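Local coordinates for protein tyrosine--tRNA ligase (Archaeoglobus fulgidus, PDB 2CYB) that probably catalyses the attachment of tyrosine to tRNA(Tyr), first activating the amino acid with ATP and then transferring it to the acceptor end, at residues A287-K291 / S292-H296; I251-I254 / A255-I259; L7-I10 / T11-A14. All coordinates share one frame; numbering follows the deposited sequence.

Interaction 1: A287-K291 / S292-H296; sequences AEDFK and SGQLH
The carbonyl oxygen of Asp289 is gripped from two opposite faces of its plane. Leu295 N donates to Asp289 O over 2.9 Å, at an N-H...O angle of 155°. Ser292 OG comes to Asp289 O from the other face, at 3.1 Å. Neither donor sits in the carbonyl plane. The hydroxyl gets there because OG stands between the backbone N and the carbonyl carbon of its own residue (chi1 72°), which turns it back over the preceding turn. Gln294 N adds a weak bond to Asp289 O at 2.8 Å. These bonds gather at the C-terminal end of helix 283-292, where Gly293 leaves the helix with positive phi. Ser292 N still makes a regular bond to Glu288 O, 3.0 Å; Gly293 N reaches Asp289 O only weakly. The Gln294-to-Asp289 bond and a weak one from Gly293 N to Phe290 O (3.3 Å) give the pattern of a Schellman motif. The positive phi favours glycine there, since a CB would press on the preceding carbonyl oxygen. On the flank of the turn, CB of Gln294 lies against the Asp289 carboxylate, 3.7 Å from OD1 of Asp289. The carboxylate and the Gln294 amide are nearly perpendicular, 80° apart. Asp289 OD2 bonds to Tyr280 OH, so the acid has its polar partner away from the turn. On the buried side, the Phe290 ring sends CD1 obliquely to within 3.6 Å of Leu295 O. One water donates to both Phe290 O and Leu295 O and lies over the centre of one face of the Phe290 ring. The same ring packs on Pro297 and Leu300 of helix 297-319, and His296 is the N-cap of that helix through ND1 to Leu298 N.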
# COMPACT_ATOMS: atom_id res chain seq x y z
N ALA A 287 -9.85 45.87 -2.25
CA ALA A 287 -10.52 45.39 -1.05
C ALA A 287 -10.96 46.54 -0.16
O ALA A 287 -12.06 46.53 0.39
CB ALA A 287 -9.59 44.46 -0.26
N GLU A 288 -10.10 47.55 -0.04
CA GLU A 288 -10.40 48.71 0.78
C GLU A 288 -11.68 49.39 0.29
O GLU A 288 -12.55 49.74 1.08
CB GLU A 288 -9.24 49.70 0.74
CG GLU A 288 -8.74 50.15 2.11
CD GLU A 288 -8.05 49.04 2.88
OE1 GLU A 288 -8.69 48.00 3.16
OE2 GLU A 288 -6.85 49.20 3.22
N ASP A 289 -11.79 49.58 -1.02
CA ASP A 289 -12.97 50.21 -1.60
C ASP A 289 -14.20 49.33 -1.50
O ASP A 289 -15.32 49.82 -1.39
CB ASP A 289 -12.72 50.58 -3.07
CG ASP A 289 -12.28 52.02 -3.24
OD1 ASP A 289 -12.09 52.71 -2.22
OD2 ASP A 289 -12.12 52.46 -4.40
N PHE A 290 -13.98 48.01 -1.52
CA PHE A 290 -15.08 47.06 -1.41
C PHE A 290 -15.59 47.08 0.02
O PHE A 290 -16.79 47.07 0.28
CB PHE A 290 -14.60 45.66 -1.76
CG PHE A 290 -15.72 44.68 -1.99
CD1 PHE A 290 -16.40 44.65 -3.20
CD2 PHE A 290 -16.11 43.81 -0.98
CE1 PHE A 290 -17.47 43.79 -3.39
CE2 PHE A 290 -17.18 42.93 -1.17
CZ PHE A 290 -17.86 42.92 -2.38
N LYS A 291 -14.65 47.11 0.96
CA LYS A 291 -14.98 47.11 2.37
C LYS A 291 -15.72 48.39 2.77
O LYS A 291 -16.63 48.35 3.60
CB LYS A 291 -13.68 46.97 3.18
CG LYS A 291 -13.84 46.37 4.56
CD LYS A 291 -12.47 46.11 5.18
CE LYS A 291 -12.60 45.42 6.54
NZ LYS A 291 -11.27 45.12 7.15
N SER A 292 -15.34 49.51 2.16
CA SER A 292 -15.96 50.80 2.46
C SER A 292 -17.28 51.05 1.73
O SER A 292 -18.02 51.97 2.07
CB SER A 292 -14.99 51.94 2.12
OG SER A 292 -14.87 52.09 0.71
N GLY A 293 -17.57 50.24 0.72
CA GLY A 293 -18.80 50.42 -0.02
C GLY A 293 -18.63 51.31 -1.23
O GLY A 293 -19.60 51.63 -1.91
N GLN A 294 -17.40 51.72 -1.52
CA GLN A 294 -17.12 52.55 -2.68
C GLN A 294 -17.19 51.71 -3.95
O GLN A 294 -17.51 52.22 -5.03
CB GLN A 294 -15.75 53.21 -2.57
CG GLN A 294 -15.70 54.39 -1.62
CD GLN A 294 -16.74 55.45 -1.95
OE1 GLN A 294 -17.85 55.43 -1.42
NE2 GLN A 294 -16.38 56.36 -2.85
N LEU A 295 -16.87 50.43 -3.82
CA LEU A 295 -16.92 49.51 -4.96
C LEU A 295 -18.04 48.52 -4.67
O LEU A 295 -18.01 47.80 -3.67
CB LEU A 295 -15.59 48.77 -5.13
CG LEU A 295 -15.54 47.71 -6.22
CD1 LEU A 295 -15.82 48.32 -7.58
CD2 LEU A 295 -14.17 47.05 -6.21
N HIS A 296 -19.03 48.49 -5.55
CA HIS A 296 -20.18 47.61 -5.37
C HIS A 296 -20.00 46.28 -6.09
O HIS A 296 -19.40 46.22 -7.16
CB HIS A 296 -21.44 48.33 -5.90
CG HIS A 296 -22.72 47.63 -5.57
ND1 HIS A 296 -23.07 46.41 -6.13
CD2 HIS A 296 -23.71 47.95 -4.71
CE1 HIS A 296 -24.22 46.02 -5.62
NE2 HIS A 296 -24.64 46.93 -4.76
O HOH W 1 -18.93 46.74 -1.33

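Interaction 2: I251-I254 / A255-I259; sequences ILDI and AKYHI
The Tyr257 ring meets Asp253 at its edge. CB of Asp253 lies in the ring plane, 4.0 Å from Tyr257 CD2. The two side chains run side by side and point the same way, with carboxylate and ring planes 59° apart. OD2 of Asp253 reaches Tyr257 CE2 at 3.8 Å, a contact and not a hydrogen bond. One face of the Tyr257 ring carries CD of Lys256, offset toward the rim. The His258 ring is also met at its edge: Ile254 CA lies in its plane, 3.7 Å from His258 ND1. With CG anti to the carbonyl carbon (chi1 -53°), the imidazole leans back along the helix toward Ile254. ND1 is buried here and has no polar partner. The other nitrogen, NE2, is bonded to Leu47 O in the 'HIGH' region, which probably fixes the rotation of the ring. Both segments lie on one helix, 250-263, which widens to a pi-type turn at residues 255-259. Two ordinary i to i+4 bonds, Lys256 N to Leu252 O and Tyr257 N to Asp253 O, precede the doubled acceptor. That acceptor is Ile254 O, which takes two donors. His258 N binds Ile254 O at 3.0 Å from above the carbonyl plane. Ile259 N, one residue further on, binds Ile254 O at 3.1 Å and is straighter, at 169°. The extra residue in the turn brings Ile259 back over Ile254, where CD1 of Ile259 touches CG2 of Ile254 at 3.9 Å. These two isoleucines face helix 297-319, with Ile254 against Val304 and Ile259 against Tyr307. Leu252 and Ala255 pack on Leu286 of helix 283-292, and Leu252 also reaches Leu300. Tyr257 touches Met51 of helix 47-61.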
# COMPACT_ATOMS: atom_id res chain seq x y z
N ILE A 251 -15.68 36.22 -5.63
CA ILE A 251 -15.35 37.18 -6.67
C ILE A 251 -14.06 37.93 -6.33
O ILE A 251 -13.19 38.11 -7.18
CB ILE A 251 -16.51 38.18 -6.88
CG1 ILE A 251 -17.79 37.39 -7.19
CG2 ILE A 251 -16.20 39.14 -8.02
CD1 ILE A 251 -17.64 36.42 -8.34
N LEU A 252 -13.94 38.36 -5.07
CA LEU A 252 -12.74 39.06 -4.64
C LEU A 252 -11.55 38.12 -4.78
O LEU A 252 -10.45 38.55 -5.15
CB LEU A 252 -12.88 39.51 -3.19
CG LEU A 252 -13.59 40.84 -2.98
CD1 LEU A 252 -13.66 41.16 -1.50
CD2 LEU A 252 -12.83 41.94 -3.72
N ASP A 253 -11.77 36.84 -4.51
CA ASP A 253 -10.71 35.85 -4.62
C ASP A 253 -10.19 35.75 -6.04
O ASP A 253 -8.98 35.65 -6.24
CB ASP A 253 -11.19 34.46 -4.15
CG ASP A 253 -11.28 34.36 -2.63
OD1 ASP A 253 -11.89 33.38 -2.13
OD2 ASP A 253 -10.75 35.25 -1.94
N ILE A 254 -11.08 35.79 -7.02
CA ILE A 254 -10.62 35.71 -8.40
C ILE A 254 -9.78 36.95 -8.72
O ILE A 254 -8.78 36.87 -9.43
CB ILE A 254 -11.80 35.61 -9.39
CG1 ILE A 254 -12.56 34.30 -9.13
CG2 ILE A 254 -11.29 35.65 -10.83
CD1 ILE A 254 -13.81 34.12 -10.00
N ALA A 255 -10.19 38.10 -8.19
CA ALA A 255 -9.42 39.31 -8.43
C ALA A 255 -8.04 39.18 -7.78
O ALA A 255 -7.01 39.47 -8.40
CB ALA A 255 -10.14 40.52 -7.85
N LYS A 256 -8.03 38.73 -6.53
CA LYS A 256 -6.79 38.58 -5.77
C LYS A 256 -5.81 37.53 -6.30
O LYS A 256 -4.62 37.82 -6.46
CB LYS A 256 -7.12 38.26 -4.31
CG LYS A 256 -5.89 38.18 -3.40
CD LYS A 256 -6.28 37.77 -1.98
CE LYS A 256 -5.07 37.69 -1.06
NZ LYS A 256 -4.37 39.00 -0.93
N TYR A 257 -6.30 36.33 -6.59
CA TYR A 257 -5.44 35.24 -7.03
C TYR A 257 -5.17 35.07 -8.52
O TYR A 257 -4.11 34.57 -8.90
CB TYR A 257 -5.98 33.92 -6.46
CG TYR A 257 -6.03 33.91 -4.95
CD1 TYR A 257 -4.85 33.93 -4.20
CD2 TYR A 257 -7.24 33.95 -4.27
CE1 TYR A 257 -4.88 33.99 -2.82
CE2 TYR A 257 -7.29 34.02 -2.89
CZ TYR A 257 -6.10 34.04 -2.16
OH TYR A 257 -6.14 34.14 -0.80
N HIS A 258 -6.10 35.50 -9.36
CA HIS A 258 -5.89 35.33 -10.80
C HIS A 258 -5.69 36.59 -11.62
O HIS A 258 -4.75 36.68 -12.42
CB HIS A 258 -7.05 34.52 -11.40
CG HIS A 258 -7.32 33.23 -10.69
ND1 HIS A 258 -8.19 33.13 -9.62
CD2 HIS A 258 -6.81 31.99 -10.87
CE1 HIS A 258 -8.19 31.89 -9.17
NE2 HIS A 258 -7.36 31.18 -9.91
N ILE A 259 -6.57 37.57 -11.45
CA ILE A 259 -6.49 38.78 -12.25
C ILE A 259 -5.33 39.72 -11.93
O ILE A 259 -4.53 40.02 -12.82
CB ILE A 259 -7.82 39.54 -12.18
CG1 ILE A 259 -8.97 38.59 -12.57
CG2 ILE A 259 -7.79 40.73 -13.14
CD1 ILE A 259 -10.36 39.12 -12.25

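Interaction 3: L7-I10 / T11-A14; sequences LRLI and TRNA
Thr11 holds the carbonyl oxygen of Leu7 with two of its own atoms. Thr11 OG1 donates to Leu7 O at 2.8 Å. Thr11 N donates to Leu7 O at 3.0 Å, with an N-H...O angle of 157°. The two donors arrive from opposite faces of the carbonyl plane. The hydroxyl folds back this way because OG1 sits between the backbone N and the carbonyl carbon (chi1 58°). The threonine methyl, CG2, lies alongside at 3.4 Å from Leu7 O. An alanine here is likely to leave Leu7 O with the backbone bond as its one remaining grip within this contact and to open a gap beside the last turn. Next along the chain, Arg12 N makes a weak bond to Leu9 O, 3.3 Å. The Arg12 side chain is extended as far as CD and then bends at chi3. This brings one face of the guanidinium against Leu9 CD1, which sits offset toward the rim, 3.6 Å from Arg12 NH1. NH1 also forms a salt bridge with Asp58 of helix 47-61. The chain leaves helix 3-11 here and reverses in a type II beta turn from Thr11 to Ala14, closed by Ala14 N to Thr11 O at 3.0 Å. The turn leads into strand 16-18, the antiparallel edge strand of the mixed sheet that holds the Rossmann fold. Ile10 packs against Ile27, Leu59 and Phe64. Lys55, on the same helix as Asp58, bonds through NZ to both Ile10 O and Arg12 O. Asp58 would offset the charge of the arginine, and the partial negative charge at the C-terminal end of helix 3-11 would probably favour the Lys55 ammonium there.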
# COMPACT_ATOMS: atom_id res chain seq x y z
N LEU A 7 11.49 36.92 -2.58
CA LEU A 7 10.84 36.34 -1.42
C LEU A 7 9.40 36.87 -1.37
O LEU A 7 8.47 36.13 -1.07
CB LEU A 7 11.61 36.72 -0.16
CG LEU A 7 11.75 35.71 0.98
CD1 LEU A 7 12.13 34.34 0.43
CD2 LEU A 7 12.82 36.21 1.95
N ARG A 8 9.23 38.15 -1.69
CA ARG A 8 7.90 38.77 -1.68
C ARG A 8 7.01 38.14 -2.74
O ARG A 8 5.84 37.84 -2.49
CB ARG A 8 8.02 40.28 -1.96
CG ARG A 8 8.91 41.03 -0.98
CD ARG A 8 8.20 41.35 0.33
NE ARG A 8 7.27 42.48 0.19
CZ ARG A 8 7.64 43.72 -0.12
NH1 ARG A 8 8.91 44.01 -0.33
NH2 ARG A 8 6.72 44.68 -0.22
N LEU A 9 7.57 37.93 -3.93
CA LEU A 9 6.85 37.34 -5.04
C LEU A 9 6.51 35.87 -4.78
O LEU A 9 5.38 35.42 -5.04
CB LEU A 9 7.70 37.45 -6.32
CG LEU A 9 7.21 36.72 -7.57
CD1 LEU A 9 5.82 37.19 -7.96
CD2 LEU A 9 8.20 36.95 -8.70
N ILE A 10 7.48 35.13 -4.25
CA ILE A 10 7.28 33.72 -3.95
C ILE A 10 6.18 33.52 -2.93
O ILE A 10 5.34 32.63 -3.07
CB ILE A 10 8.58 33.06 -3.40
CG1 ILE A 10 9.64 32.98 -4.50
CG2 ILE A 10 8.27 31.66 -2.88
CD1 ILE A 10 10.98 32.47 -4.03
N THR A 11 6.17 34.34 -1.89
CA THR A 11 5.17 34.18 -0.85
C THR A 11 3.86 34.89 -1.11
O THR A 11 2.93 34.77 -0.31
CB THR A 11 5.72 34.63 0.50
OG1 THR A 11 6.14 36.00 0.41
CG2 THR A 11 6.90 33.78 0.89
N ARG A 12 3.77 35.63 -2.21
CA ARG A 12 2.54 36.35 -2.53
C ARG A 12 1.38 35.38 -2.64
O ARG A 12 1.46 34.37 -3.35
CB ARG A 12 2.68 37.11 -3.86
CG ARG A 12 1.42 37.88 -4.26
CD ARG A 12 1.64 38.69 -5.54
NE ARG A 12 1.81 37.85 -6.72
CZ ARG A 12 2.21 38.30 -7.91
NH1 ARG A 12 2.34 37.47 -8.94
NH2 ARG A 12 2.48 39.59 -8.07
N ASN A 13 0.31 35.69 -1.92
CA ASN A 13 -0.89 34.87 -1.93
C ASN A 13 -0.69 33.46 -1.39
O ASN A 13 -1.51 32.58 -1.64
CB ASN A 13 -1.48 34.81 -3.33
CG ASN A 13 -2.12 36.13 -3.75
OD1 ASN A 13 -2.53 36.93 -2.90
ND2 ASN A 13 -2.22 36.36 -5.05
N ALA A 14 0.39 33.24 -0.67
CA ALA A 14 0.63 31.93 -0.08
C ALA A 14 0.01 31.99 1.30
O ALA A 14 0.09 33.01 1.99
CB ALA A 14 2.13 31.65 0.03

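Overall arrangement
The three contacts follow one another in space, with interaction 2 in the middle. Its centre lies about 15 Å from the centre of each of the other two. Interaction 1 joins it by packing, Phe290 CD2 to Leu252 CD1 at 3.6 Å. Interaction 3 joins it by a probable hydrogen bond, Asn13 ND2 to Lys256 O at 3.1 Å, and by Asn13 against the Tyr257 ring. Interactions 1 and 3 do not touch; their nearest atoms are about 11 Å apart. All three lie away from the tyrosine pocket, although interaction 2 does reach the 'HIGH' region, at Leu47.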